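Long-range contacts in Mgp-operon protein 3 (Mycoplasma pneumoniae, PDB 6RJ1), which takes part in cell adhesion as an extracellular domain of the P40/P90 adhesin, probably acting with the P1 adhesin when the bacterium attaches to its host: residues A[694-699]-A[727-732]; A[495-500]-A[722-727]; A[536-541]-A[552-557]; A[808-813]-A[832-837]; A[656-661]-A[690-695]. One frame throughout, in Å; residues are numbered along the deposited sequence.

Interaction 1 of 5, residues A[694-699]-A[727-732]; sequences LVYGIV and NTASHY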
# COMPACT_ATOMS: atom_id res chain seq x y z
N LEU A 694 -3.01 -7.39 4.16
CA LEU A 694 -1.76 -6.88 4.69
C LEU A 694 -0.71 -7.98 4.55
O LEU A 694 -0.94 -9.13 4.90
CB LEU A 694 -1.86 -6.41 6.15
CG LEU A 694 -0.62 -5.64 6.67
CD1 LEU A 694 -0.71 -4.14 6.36
CD2 LEU A 694 -0.39 -5.88 8.14
N VAL A 695 0.42 -7.61 3.98
CA VAL A 695 1.59 -8.45 3.72
C VAL A 695 2.69 -7.92 4.66
O VAL A 695 2.90 -6.71 4.75
CB VAL A 695 1.97 -8.34 2.22
CG1 VAL A 695 3.34 -8.91 1.93
CG2 VAL A 695 0.92 -9.02 1.34
N TYR A 696 3.33 -8.81 5.40
CA TYR A 696 4.38 -8.46 6.36
C TYR A 696 5.43 -9.56 6.41
O TYR A 696 5.15 -10.69 5.98
CB TYR A 696 3.79 -8.18 7.76
CG TYR A 696 3.09 -9.38 8.38
CD1 TYR A 696 1.75 -9.65 8.09
CD2 TYR A 696 3.75 -10.22 9.27
CE1 TYR A 696 1.11 -10.76 8.64
CE2 TYR A 696 3.11 -11.32 9.83
CZ TYR A 696 1.79 -11.59 9.50
OH TYR A 696 1.15 -12.69 10.04
N GLY A 697 6.60 -9.25 6.95
CA GLY A 697 7.65 -10.25 7.09
C GLY A 697 8.99 -9.73 7.55
O GLY A 697 9.21 -8.52 7.67
N ILE A 698 9.88 -10.68 7.84
CA ILE A 698 11.27 -10.49 8.24
C ILE A 698 12.15 -11.05 7.11
O ILE A 698 11.85 -12.12 6.57
CB ILE A 698 11.57 -11.11 9.65
CG1 ILE A 698 12.97 -10.69 10.15
CG2 ILE A 698 11.34 -12.65 9.71
CD1 ILE A 698 13.24 -10.96 11.62
N VAL A 699 13.19 -10.30 6.71
CA VAL A 699 14.07 -10.69 5.61
C VAL A 699 15.54 -10.53 6.02
O VAL A 699 15.93 -9.49 6.58
CB VAL A 699 13.67 -10.00 4.26
CG1 VAL A 699 12.83 -8.74 4.45
CG2 VAL A 699 14.87 -9.74 3.35
N ASN A 727 10.04 -15.99 4.81
CA ASN A 727 9.62 -15.61 6.16
C ASN A 727 8.70 -14.39 6.15
O ASN A 727 8.95 -13.38 6.81
CB ASN A 727 10.81 -15.47 7.10
CG ASN A 727 11.44 -16.80 7.37
OD1 ASN A 727 10.85 -17.66 8.03
ND2 ASN A 727 12.63 -17.01 6.85
N THR A 728 7.62 -14.51 5.37
CA THR A 728 6.60 -13.48 5.22
C THR A 728 5.23 -14.15 5.38
O THR A 728 5.13 -15.38 5.39
CB THR A 728 6.72 -12.76 3.85
OG1 THR A 728 6.68 -13.71 2.80
CG2 THR A 728 7.99 -11.91 3.73
N ALA A 729 4.18 -13.33 5.53
CA ALA A 729 2.80 -13.79 5.65
C ALA A 729 1.83 -12.70 5.20
O ALA A 729 2.21 -11.53 5.06
CB ALA A 729 2.50 -14.20 7.08
N SER A 730 0.59 -13.11 4.96
CA SER A 730 -0.48 -12.21 4.56
C SER A 730 -1.64 -12.39 5.50
O SER A 730 -1.87 -13.48 6.03
CB SER A 730 -0.90 -12.44 3.12
OG SER A 730 -1.72 -13.60 2.97
N HIS A 731 -2.37 -11.30 5.73
CA HIS A 731 -3.51 -11.31 6.63
C HIS A 731 -4.59 -10.39 6.13
O HIS A 731 -4.32 -9.27 5.68
CB HIS A 731 -3.07 -10.91 8.05
CG HIS A 731 -3.91 -11.54 9.11
ND1 HIS A 731 -3.44 -12.60 9.86
CD2 HIS A 731 -5.18 -11.26 9.49
CE1 HIS A 731 -4.43 -12.93 10.68
NE2 HIS A 731 -5.49 -12.14 10.50
N TYR A 732 -5.83 -10.84 6.25
CA TYR A 732 -7.01 -10.08 5.88
C TYR A 732 -7.24 -9.03 6.95
O TYR A 732 -7.42 -9.35 8.13
CB TYR A 732 -8.20 -11.03 5.70
CG TYR A 732 -9.55 -10.37 5.51
CD1 TYR A 732 -9.79 -9.53 4.42
CD2 TYR A 732 -10.61 -10.66 6.35
CE1 TYR A 732 -11.05 -8.95 4.22
CE2 TYR A 732 -11.87 -10.11 6.15
CZ TYR A 732 -12.08 -9.26 5.08
OH TYR A 732 -13.34 -8.75 4.91
O HOH W 1 11.69 -13.64 4.18
O HOH W 2 13.87 -14.09 6.89

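Interaction 2 of 5, residues A[495-500]-A[722-727]; sequences KTELNW and KVKWTN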
# COMPACT_ATOMS: atom_id res chain seq x y z
N LYS A 495 8.80 -9.91 -9.56
CA LYS A 495 9.89 -10.90 -9.58
C LYS A 495 10.31 -11.27 -8.13
O LYS A 495 11.29 -11.99 -7.95
CB LYS A 495 11.07 -10.40 -10.41
CG LYS A 495 10.87 -10.53 -11.90
CD LYS A 495 11.93 -9.79 -12.72
CE LYS A 495 13.19 -10.59 -12.94
NZ LYS A 495 14.03 -10.01 -14.02
N THR A 496 9.55 -10.78 -7.12
CA THR A 496 9.79 -11.09 -5.71
C THR A 496 8.61 -11.89 -5.18
O THR A 496 7.55 -11.34 -4.87
CB THR A 496 10.10 -9.84 -4.87
OG1 THR A 496 11.10 -9.06 -5.52
CG2 THR A 496 10.56 -10.18 -3.47
N GLU A 497 8.79 -13.22 -5.12
CA GLU A 497 7.80 -14.17 -4.64
C GLU A 497 7.81 -14.14 -3.11
O GLU A 497 8.86 -14.31 -2.48
CB GLU A 497 8.10 -15.58 -5.18
CG GLU A 497 6.99 -16.60 -5.00
CD GLU A 497 7.45 -18.02 -5.25
OE1 GLU A 497 8.08 -18.61 -4.35
OE2 GLU A 497 7.18 -18.55 -6.36
N LEU A 498 6.65 -13.87 -2.52
CA LEU A 498 6.49 -13.80 -1.07
C LEU A 498 5.69 -14.99 -0.58
O LEU A 498 5.00 -15.65 -1.36
CB LEU A 498 5.79 -12.48 -0.66
CG LEU A 498 6.45 -11.16 -1.09
CD1 LEU A 498 5.64 -9.98 -0.67
CD2 LEU A 498 7.86 -11.01 -0.52
N ASN A 499 5.82 -15.29 0.72
CA ASN A 499 5.05 -16.33 1.37
C ASN A 499 3.77 -15.63 1.82
O ASN A 499 3.83 -14.61 2.51
CB ASN A 499 5.81 -16.93 2.54
CG ASN A 499 5.15 -18.09 3.23
OD1 ASN A 499 3.97 -18.41 3.05
ND2 ASN A 499 5.91 -18.77 4.06
N TRP A 500 2.63 -16.14 1.36
CA TRP A 500 1.30 -15.60 1.64
C TRP A 500 0.64 -16.29 2.84
O TRP A 500 -0.47 -15.95 3.23
CB TRP A 500 0.44 -15.64 0.36
CG TRP A 500 0.97 -14.72 -0.70
CD1 TRP A 500 2.00 -14.97 -1.57
CD2 TRP A 500 0.55 -13.38 -0.95
NE1 TRP A 500 2.25 -13.86 -2.34
CE2 TRP A 500 1.37 -12.87 -1.98
CE3 TRP A 500 -0.45 -12.56 -0.41
CZ2 TRP A 500 1.23 -11.56 -2.48
CZ3 TRP A 500 -0.60 -11.27 -0.91
CH2 TRP A 500 0.25 -10.78 -1.92
N LYS A 722 13.10 -15.63 -10.00
CA LYS A 722 12.39 -14.98 -8.91
C LYS A 722 13.20 -14.94 -7.61
O LYS A 722 14.00 -15.84 -7.34
CB LYS A 722 11.06 -15.72 -8.68
CG LYS A 722 9.80 -14.84 -8.71
CD LYS A 722 9.26 -14.61 -10.12
CE LYS A 722 7.76 -14.72 -10.18
NZ LYS A 722 7.31 -16.14 -10.21
N VAL A 723 12.96 -13.91 -6.79
CA VAL A 723 13.56 -13.71 -5.47
C VAL A 723 12.56 -14.38 -4.52
O VAL A 723 11.35 -14.18 -4.67
CB VAL A 723 13.72 -12.19 -5.11
CG1 VAL A 723 14.51 -12.00 -3.82
CG2 VAL A 723 14.36 -11.41 -6.25
N LYS A 724 13.05 -15.19 -3.58
CA LYS A 724 12.16 -15.87 -2.64
C LYS A 724 12.36 -15.43 -1.19
O LYS A 724 13.40 -15.70 -0.59
CB LYS A 724 12.27 -17.40 -2.78
CG LYS A 724 11.51 -17.98 -3.97
CD LYS A 724 11.46 -19.50 -3.91
CE LYS A 724 10.98 -20.12 -5.20
NZ LYS A 724 10.99 -21.60 -5.13
N TRP A 725 11.35 -14.73 -0.65
CA TRP A 725 11.30 -14.27 0.74
C TRP A 725 10.26 -15.17 1.41
O TRP A 725 9.06 -14.97 1.24
CB TRP A 725 10.92 -12.77 0.84
CG TRP A 725 11.93 -11.80 0.27
CD1 TRP A 725 13.15 -12.09 -0.28
CD2 TRP A 725 11.82 -10.37 0.25
NE1 TRP A 725 13.79 -10.94 -0.67
CE2 TRP A 725 13.00 -9.86 -0.35
CE3 TRP A 725 10.83 -9.46 0.67
CZ2 TRP A 725 13.21 -8.49 -0.54
CZ3 TRP A 725 11.04 -8.11 0.47
CH2 TRP A 725 12.22 -7.63 -0.11
N THR A 726 10.74 -16.23 2.08
CA THR A 726 9.87 -17.25 2.68
C THR A 726 9.37 -16.91 4.10
O THR A 726 8.37 -17.48 4.54
CB THR A 726 10.56 -18.62 2.64
OG1 THR A 726 11.89 -18.48 3.14
CG2 THR A 726 10.60 -19.21 1.24
N ASN A 727 10.04 -15.99 4.81
CA ASN A 727 9.62 -15.61 6.16
C ASN A 727 8.70 -14.39 6.15
O ASN A 727 8.95 -13.38 6.81
CB ASN A 727 10.81 -15.47 7.10
CG ASN A 727 11.44 -16.80 7.37
OD1 ASN A 727 10.85 -17.66 8.03
ND2 ASN A 727 12.63 -17.01 6.85

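Interaction 3 of 5, residues A[536-541]-A[552-557]; sequences PAYLIA and FAAFKA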
# COMPACT_ATOMS: atom_id res chain seq x y z
N PRO A 536 2.53 -7.72 -8.47
CA PRO A 536 3.38 -6.62 -8.93
C PRO A 536 3.47 -5.37 -8.05
O PRO A 536 4.43 -4.63 -8.19
CB PRO A 536 2.73 -6.25 -10.26
CG PRO A 536 1.28 -6.42 -9.97
CD PRO A 536 1.20 -7.66 -9.12
N ALA A 537 2.45 -5.07 -7.26
CA ALA A 537 2.42 -3.82 -6.52
C ALA A 537 2.03 -3.93 -5.06
O ALA A 537 1.28 -4.83 -4.67
CB ALA A 537 1.51 -2.82 -7.22
N TYR A 538 2.55 -2.98 -4.27
CA TYR A 538 2.30 -2.87 -2.84
C TYR A 538 2.18 -1.42 -2.40
O TYR A 538 2.79 -0.53 -3.01
CB TYR A 538 3.42 -3.59 -2.04
CG TYR A 538 3.46 -5.08 -2.27
CD1 TYR A 538 2.63 -5.94 -1.57
CD2 TYR A 538 4.30 -5.64 -3.24
CE1 TYR A 538 2.62 -7.32 -1.82
CE2 TYR A 538 4.31 -7.00 -3.51
CZ TYR A 538 3.48 -7.84 -2.78
OH TYR A 538 3.49 -9.19 -3.05
N LEU A 539 1.37 -1.17 -1.34
CA LEU A 539 1.19 0.13 -0.66
C LEU A 539 1.92 -0.02 0.69
O LEU A 539 1.36 -0.49 1.67
CB LEU A 539 -0.29 0.48 -0.50
CG LEU A 539 -1.04 0.70 -1.82
CD1 LEU A 539 -2.26 -0.18 -1.91
CD2 LEU A 539 -1.37 2.17 -2.03
N ILE A 540 3.23 0.28 0.66
CA ILE A 540 4.22 0.08 1.72
C ILE A 540 3.94 0.90 2.97
O ILE A 540 4.08 2.12 2.95
CB ILE A 540 5.67 0.31 1.16
CG1 ILE A 540 5.93 -0.47 -0.16
CG2 ILE A 540 6.77 0.06 2.21
CD1 ILE A 540 6.09 -2.00 -0.07
N ALA A 541 3.62 0.21 4.09
CA ALA A 541 3.39 0.85 5.39
C ALA A 541 4.72 1.29 6.03
O ALA A 541 4.74 2.19 6.87
CB ALA A 541 2.66 -0.10 6.32
N PHE A 552 9.35 -5.50 7.30
CA PHE A 552 8.50 -4.66 6.46
C PHE A 552 7.03 -5.08 6.58
O PHE A 552 6.71 -6.18 7.04
CB PHE A 552 8.97 -4.69 4.99
CG PHE A 552 8.48 -5.88 4.21
CD1 PHE A 552 9.11 -7.12 4.32
CD2 PHE A 552 7.35 -5.79 3.39
CE1 PHE A 552 8.63 -8.24 3.63
CE2 PHE A 552 6.87 -6.91 2.71
CZ PHE A 552 7.51 -8.12 2.83
N ALA A 553 6.14 -4.18 6.15
CA ALA A 553 4.69 -4.35 6.11
C ALA A 553 4.14 -3.46 5.02
O ALA A 553 4.63 -2.34 4.81
CB ALA A 553 4.05 -4.01 7.44
N ALA A 554 3.16 -3.98 4.29
CA ALA A 554 2.53 -3.30 3.17
C ALA A 554 1.15 -3.87 2.92
O ALA A 554 0.86 -5.00 3.33
CB ALA A 554 3.39 -3.48 1.92
N PHE A 555 0.31 -3.11 2.23
CA PHE A 555 -0.98 -3.63 1.80
C PHE A 555 -0.76 -4.07 0.37
O PHE A 555 -0.05 -3.39 -0.38
CB PHE A 555 -2.07 -2.56 1.85
CG PHE A 555 -2.87 -2.61 3.12
CD1 PHE A 555 -3.87 -3.56 3.30
CD2 PHE A 555 -2.63 -1.70 4.15
CE1 PHE A 555 -4.60 -3.62 4.49
CE2 PHE A 555 -3.37 -1.75 5.33
CZ PHE A 555 -4.34 -2.71 5.50
N LYS A 556 -1.32 -5.22 0.01
CA LYS A 556 -1.23 -5.72 -1.35
C LYS A 556 -2.14 -4.82 -2.18
O LYS A 556 -3.32 -4.66 -1.83
CB LYS A 556 -1.72 -7.18 -1.39
CG LYS A 556 -1.77 -7.81 -2.78
CD LYS A 556 -2.83 -8.91 -2.88
CE LYS A 556 -4.14 -8.42 -3.45
NZ LYS A 556 -4.08 -8.30 -4.94
N ALA A 557 -1.59 -4.18 -3.22
CA ALA A 557 -2.39 -3.34 -4.11
C ALA A 557 -3.20 -4.28 -5.03
O ALA A 557 -2.73 -5.39 -5.33
CB ALA A 557 -1.48 -2.45 -4.93

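Interaction 4 of 5, residues A[808-813]-A[832-837]; sequences GVVRLN and ISFSYT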
# COMPACT_ATOMS: atom_id res chain seq x y z
N GLY A 808 -7.36 0.89 14.03
CA GLY A 808 -6.56 0.29 15.09
C GLY A 808 -5.07 0.13 14.83
O GLY A 808 -4.55 0.56 13.80
N VAL A 809 -4.39 -0.50 15.79
CA VAL A 809 -2.96 -0.78 15.74
C VAL A 809 -2.71 -2.26 15.45
O VAL A 809 -3.41 -3.14 15.98
CB VAL A 809 -2.22 -0.28 17.02
CG1 VAL A 809 -2.70 -1.00 18.29
CG2 VAL A 809 -0.70 -0.36 16.88
N VAL A 810 -1.72 -2.54 14.59
CA VAL A 810 -1.34 -3.91 14.27
C VAL A 810 0.09 -4.17 14.75
O VAL A 810 1.00 -3.37 14.51
CB VAL A 810 -1.61 -4.38 12.80
CG1 VAL A 810 -1.85 -3.21 11.87
CG2 VAL A 810 -0.52 -5.31 12.27
N ARG A 811 0.24 -5.26 15.51
CA ARG A 811 1.51 -5.70 16.06
C ARG A 811 1.95 -6.96 15.32
O ARG A 811 1.16 -7.89 15.11
CB ARG A 811 1.38 -5.98 17.56
CG ARG A 811 2.73 -6.23 18.22
CD ARG A 811 2.58 -6.53 19.69
NE ARG A 811 3.81 -7.10 20.22
CZ ARG A 811 3.98 -7.48 21.48
NH1 ARG A 811 2.99 -7.36 22.35
NH2 ARG A 811 5.14 -7.98 21.88
N LEU A 812 3.24 -6.99 14.95
CA LEU A 812 3.86 -8.10 14.26
C LEU A 812 4.91 -8.73 15.16
O LEU A 812 5.84 -8.05 15.59
CB LEU A 812 4.43 -7.66 12.90
CG LEU A 812 3.45 -6.89 12.00
CD1 LEU A 812 4.17 -6.28 10.82
CD2 LEU A 812 2.27 -7.75 11.58
N ASN A 813 4.71 -10.01 15.51
CA ASN A 813 5.56 -10.75 16.44
C ASN A 813 6.50 -11.72 15.75
O ASN A 813 6.12 -12.38 14.78
CB ASN A 813 4.71 -11.45 17.50
CG ASN A 813 3.68 -10.54 18.11
OD1 ASN A 813 4.01 -9.61 18.86
ND2 ASN A 813 2.42 -10.76 17.78
N ILE A 832 -0.09 -16.27 15.69
CA ILE A 832 0.39 -15.49 16.82
C ILE A 832 1.39 -14.39 16.36
O ILE A 832 1.78 -13.55 17.17
CB ILE A 832 0.90 -16.37 17.99
CG1 ILE A 832 2.01 -17.36 17.57
CG2 ILE A 832 -0.28 -17.08 18.69
CD1 ILE A 832 2.78 -18.05 18.76
N SER A 833 1.74 -14.36 15.04
CA SER A 833 2.64 -13.40 14.40
C SER A 833 1.93 -12.08 14.05
O SER A 833 2.58 -11.07 13.81
CB SER A 833 3.26 -14.00 13.14
OG SER A 833 2.27 -14.26 12.15
N PHE A 834 0.59 -12.12 13.98
CA PHE A 834 -0.24 -10.96 13.65
C PHE A 834 -1.28 -10.71 14.74
O PHE A 834 -1.92 -11.65 15.22
CB PHE A 834 -0.94 -11.17 12.29
CG PHE A 834 -1.82 -10.04 11.83
CD1 PHE A 834 -3.17 -9.99 12.17
CD2 PHE A 834 -1.32 -9.03 11.01
CE1 PHE A 834 -3.98 -8.95 11.73
CE2 PHE A 834 -2.14 -8.01 10.55
CZ PHE A 834 -3.47 -7.97 10.91
N SER A 835 -1.47 -9.42 15.08
CA SER A 835 -2.46 -8.95 16.05
C SER A 835 -2.99 -7.57 15.63
O SER A 835 -2.21 -6.69 15.27
CB SER A 835 -1.86 -8.90 17.45
OG SER A 835 -2.13 -7.66 18.09
N TYR A 836 -4.32 -7.39 15.69
CA TYR A 836 -4.97 -6.13 15.40
C TYR A 836 -5.85 -5.76 16.60
O TYR A 836 -6.72 -6.54 16.99
CB TYR A 836 -5.77 -6.19 14.08
CG TYR A 836 -6.74 -5.04 13.90
CD1 TYR A 836 -6.31 -3.80 13.42
CD2 TYR A 836 -8.09 -5.19 14.22
CE1 TYR A 836 -7.21 -2.75 13.26
CE2 TYR A 836 -8.98 -4.13 14.09
CZ TYR A 836 -8.54 -2.91 13.60
OH TYR A 836 -9.43 -1.88 13.47
N THR A 837 -5.59 -4.59 17.20
CA THR A 837 -6.36 -4.10 18.34
C THR A 837 -7.03 -2.79 17.92
O THR A 837 -6.32 -1.84 17.57
CB THR A 837 -5.48 -3.96 19.59
OG1 THR A 837 -4.70 -5.14 19.74
CG2 THR A 837 -6.30 -3.70 20.85

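Interaction 5 of 5, residues A[656-661]-A[690-695]; sequences ASPLNS and TDQLLV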
# COMPACT_ATOMS: atom_id res chain seq x y z
N ALA A 656 -4.97 1.46 -7.35
CA ALA A 656 -4.26 2.29 -6.39
C ALA A 656 -4.80 2.12 -4.95
O ALA A 656 -4.78 3.08 -4.16
CB ALA A 656 -4.34 3.75 -6.84
N SER A 657 -5.22 0.89 -4.59
CA SER A 657 -5.83 0.55 -3.30
C SER A 657 -5.71 -0.97 -2.96
O SER A 657 -5.38 -1.75 -3.86
CB SER A 657 -7.30 0.95 -3.31
OG SER A 657 -8.11 -0.05 -3.90
N PRO A 658 -6.06 -1.43 -1.72
CA PRO A 658 -5.97 -2.87 -1.43
C PRO A 658 -7.11 -3.73 -2.00
O PRO A 658 -7.18 -4.93 -1.69
CB PRO A 658 -5.93 -2.91 0.11
CG PRO A 658 -5.83 -1.50 0.56
CD PRO A 658 -6.45 -0.69 -0.51
N LEU A 659 -7.99 -3.14 -2.85
CA LEU A 659 -9.10 -3.86 -3.48
C LEU A 659 -8.82 -4.37 -4.88
O LEU A 659 -8.29 -3.63 -5.71
CB LEU A 659 -10.39 -3.04 -3.49
CG LEU A 659 -11.02 -2.67 -2.13
CD1 LEU A 659 -12.43 -2.20 -2.33
CD2 LEU A 659 -10.98 -3.82 -1.14
N ASN A 660 -9.24 -5.62 -5.16
CA ASN A 660 -9.14 -6.25 -6.48
C ASN A 660 -10.33 -5.83 -7.34
O ASN A 660 -10.14 -5.47 -8.50
CB ASN A 660 -9.08 -7.78 -6.38
CG ASN A 660 -7.69 -8.35 -6.33
OD1 ASN A 660 -6.72 -7.68 -5.93
ND2 ASN A 660 -7.55 -9.60 -6.73
N SER A 661 -11.54 -5.87 -6.76
CA SER A 661 -12.78 -5.50 -7.44
C SER A 661 -13.37 -4.20 -6.90
O SER A 661 -13.40 -3.98 -5.69
CB SER A 661 -13.81 -6.63 -7.35
OG SER A 661 -15.02 -6.28 -8.00
N THR A 690 -8.02 -11.93 -1.31
CA THR A 690 -7.56 -10.98 -2.33
C THR A 690 -7.81 -9.51 -1.98
O THR A 690 -7.15 -8.63 -2.54
CB THR A 690 -8.16 -11.30 -3.73
OG1 THR A 690 -9.59 -11.40 -3.65
CG2 THR A 690 -7.54 -12.52 -4.39
N ASP A 691 -8.76 -9.23 -1.09
CA ASP A 691 -9.11 -7.86 -0.72
C ASP A 691 -8.69 -7.50 0.69
O ASP A 691 -8.83 -8.32 1.60
CB ASP A 691 -10.61 -7.60 -0.95
CG ASP A 691 -11.01 -7.72 -2.42
OD1 ASP A 691 -10.86 -6.73 -3.16
OD2 ASP A 691 -11.46 -8.81 -2.83
N GLN A 692 -8.16 -6.26 0.87
CA GLN A 692 -7.70 -5.67 2.14
C GLN A 692 -6.64 -6.56 2.80
O GLN A 692 -6.69 -6.83 4.00
CB GLN A 692 -8.88 -5.37 3.10
CG GLN A 692 -10.06 -4.65 2.47
CD GLN A 692 -9.99 -3.15 2.52
OE1 GLN A 692 -8.98 -2.52 2.21
NE2 GLN A 692 -11.09 -2.53 2.91
N LEU A 693 -5.68 -7.03 1.99
CA LEU A 693 -4.63 -7.93 2.43
C LEU A 693 -3.34 -7.24 2.86
O LEU A 693 -2.65 -6.62 2.05
CB LEU A 693 -4.34 -8.97 1.33
CG LEU A 693 -4.70 -10.43 1.62
CD1 LEU A 693 -6.19 -10.60 1.95
CD2 LEU A 693 -4.34 -11.29 0.43
N LEU A 694 -3.01 -7.39 4.16
CA LEU A 694 -1.76 -6.88 4.69
C LEU A 694 -0.71 -7.98 4.55
O LEU A 694 -0.94 -9.13 4.90
CB LEU A 694 -1.86 -6.41 6.15
CG LEU A 694 -0.62 -5.64 6.67
CD1 LEU A 694 -0.71 -4.14 6.36
CD2 LEU A 694 -0.39 -5.88 8.14
N VAL A 695 0.42 -7.61 3.98
CA VAL A 695 1.59 -8.45 3.72
C VAL A 695 2.69 -7.92 4.66
O VAL A 695 2.90 -6.71 4.75
CB VAL A 695 1.97 -8.34 2.22
CG1 VAL A 695 3.34 -8.91 1.93
CG2 VAL A 695 0.92 -9.02 1.34
O HOH W 3 -5.05 -6.44 -0.67

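Interaction 1 of 5, residues A[694-699]-A[727-732]
L694 to I698 run antiparallel to N727–H731 inside a mixed beta-sheet, their short axes 4.6 Å apart at closest and 162° between their directions. L694–H731 and Y696–A729 are hydrogen-bonded pairs, V695–S730 and G697–T728 non-hydrogen-bonded ones, and I698 N adds a last bond to N727 O at 3.0 Å. Past it, a water accepts from N727 N and donates to I698 O, continuing the pairing through solvent. Y696 is the main side chain. With CG between the backbone N and the carbonyl carbon (chi1 61°), its ring leans across the partner strand, with A729 O over one face and H731 CB at the edge. The far end of the ring rests on the alanine, Y696 CZ to A729 CB 3.6 Å, and its hydroxyl bonds S833 OG. On the other face of the sheet, T728 OG1 and S730 OG bond N499 N and W500 O, while T728 CG2 lies 3.8 Å from G697 CA.

Interaction 2 of 5, residues A[495-500]-A[722-727]
T496 sets its CG2 methyl squarely over the six-membered ring of W725, 4.0 Å from the centroid and 14° off the ring normal. L498 adds a second methyl, CD2, 3.6 Å from W725 CE3. This is the tight side: the indole NE1 is tied to E703 O, the ring also meets Y478, and V723 packs on helix 701-712. Between the two faces runs a parallel strand pairing of a mixed sheet, which joins chain parts more than 220 residues apart. V723 N bonds K495 O, E497 N bonds V723 O and W725 N bonds E497 O, the alternating ladder of parallel strands; N499 N to W725 O is weak. The face carrying E497 and K724 is looser and partly open to solvent. Their extended chains lie side by side, E497 OE1 3.4 Å from K724 CE, yet OE1 and K724 NZ stay 4.2 Å apart, beyond a salt bridge. K722 NZ turns instead to G532 O. Further along, N499 ND2 donates to T726 O at 2.8 Å, almost within its own amide plane.

Interaction 3 of 5, residues A[536-541]-A[552-557]
I540 folds its CD1 methyl over the small side chain of A554, CD1 to CB 3.7 Å; with chi1 at -49° its CG1 branch lies beside the backbone N, and a further bend at CG1 turns the methyl toward the partner strand. Y538 meets the same alanine too, its CB 4.0 Å from A554 CB, while its ring slants across the backbone of K556, CD1 to CA 3.9 Å. Beyond the contact, that ring makes an edge-to-face pair with W493. On the opposite face of the sheet L539 lies beside F555 and sends CD1 along to A557, 3.9 Å from its CB. Short side chains also meet at both ends, A537 against A557 and A541 against A553. L539 and F555 form the hydrogen-bonded pair, with a bond each way: L539 N to F555 O is almost straight at 178°, whereas F555 N approaches L539 O from above the carbonyl plane. A557 N to A537 O is longer, 3.3 Å. K556 points its ammonium elsewhere, to A557 O and to N660 OD1. The strand directions make 145°, a marked twist. All ten touching residues are buried, and together they form the end far from the turn of a twisted antiparallel beta-hairpin, strands 538-546 and 549-563.

Interaction 4 of 5, residues A[808-813]-A[832-837]
F834 takes two methyls obliquely on its ring, V810 CG2 at 3.6 Å from CE2 and L812 CD2 at 3.9 Å from CD2. Its CG stands anti to the backbone N (chi1 -180°), which lays the ring along the strand toward V810, off the sheet. The Y836 ring slants likewise, CE1 3.6 Å from G808 CA. On the opposite face R811 CB and S835 OG meet at 3.9 Å. Beneath these side chains is an antiparallel ladder with V809–T837 and R811–S835 as hydrogen-bonded pairs, though S835 N to R811 O is weak. N813 closes the end twice, its N bonding S833 O and its ND2 reaching I832 O at 2.9 Å. A second shell fixes the polar ends: S800 OG and P913 O hold the N813 amide, and R811, fully extended, makes a salt bridge with E899. F834 stacks on H731. Strand 799-805 bonds the other edge of strand 808-815, while strand 914-920 packs on the V809, R811 and T837 face and strand 693-699 on the L812 and F834 face.

Interaction 5 of 5, residues A[656-661]-A[690-695]
An ST turn, in which S657 OG accepts from L659 N, shapes the loop whose P658, L659 and N660 meet T690, D691 and Q692 just ahead of strand 693-699. D691 makes the main grip: its OD1 accepts from N660 N at 2.8 Å, on the syn side but 35° out of the carboxylate plane. The same oxygen lies 3.5 Å from L659 CD2, the leucine crossing the aspartate at about a right angle. P658 O takes two donors. Q692 N reaches it at 3.0 Å from well above the carbonyl plane, and a water that accepts from L693 N donates to it, so the first strand residue is tied to the loop through solvent. Q692 has a left-handed backbone, and its side chain, bent at chi2 (-90°), folds back over the proline: OE1 sits 3.7 Å from P658 CG, and CG packs against L659 CD2 at 3.8 Å. The ends of this amide are held outside, NE2 by A672 O and OE1 by N777 N. N660 crosses T690, its ND2 3.5 Å from T690 CB; its OD1 accepts from K556 NZ and its ND2 bonds Q512 OE1. The buried contact thus links the loop between strand 650-654 and helix 666-673 to the start of strand 693-699, with strand 549-563 alongside, F555 touching P658 and V560 touching N660.

Overall arrangement
Interactions 1, 2, 3 and 5 all reach one mixed sheet, whose neighbouring strands 496-498, 723-732, 693-699, 549-563 and 538-546 follow in that order. Interactions 1 and 2 share strand 723-732 and interactions 1 and 5 strand 693-699; their centres are about 10 and 14 Å apart. Along the chain, interactions 3 and 5 are nested within the long loop closed by interaction 2, whose segments alternate with those of interaction 1. Interaction 4 comes last, in a separate antiparallel sheet, about 11 Å from interaction 1 between centres, and packs on it through Y696, H731 and F834. Distant chain parts are joined side by side, interaction 3 lying closest to the chain's centre, about 4 Å between centres.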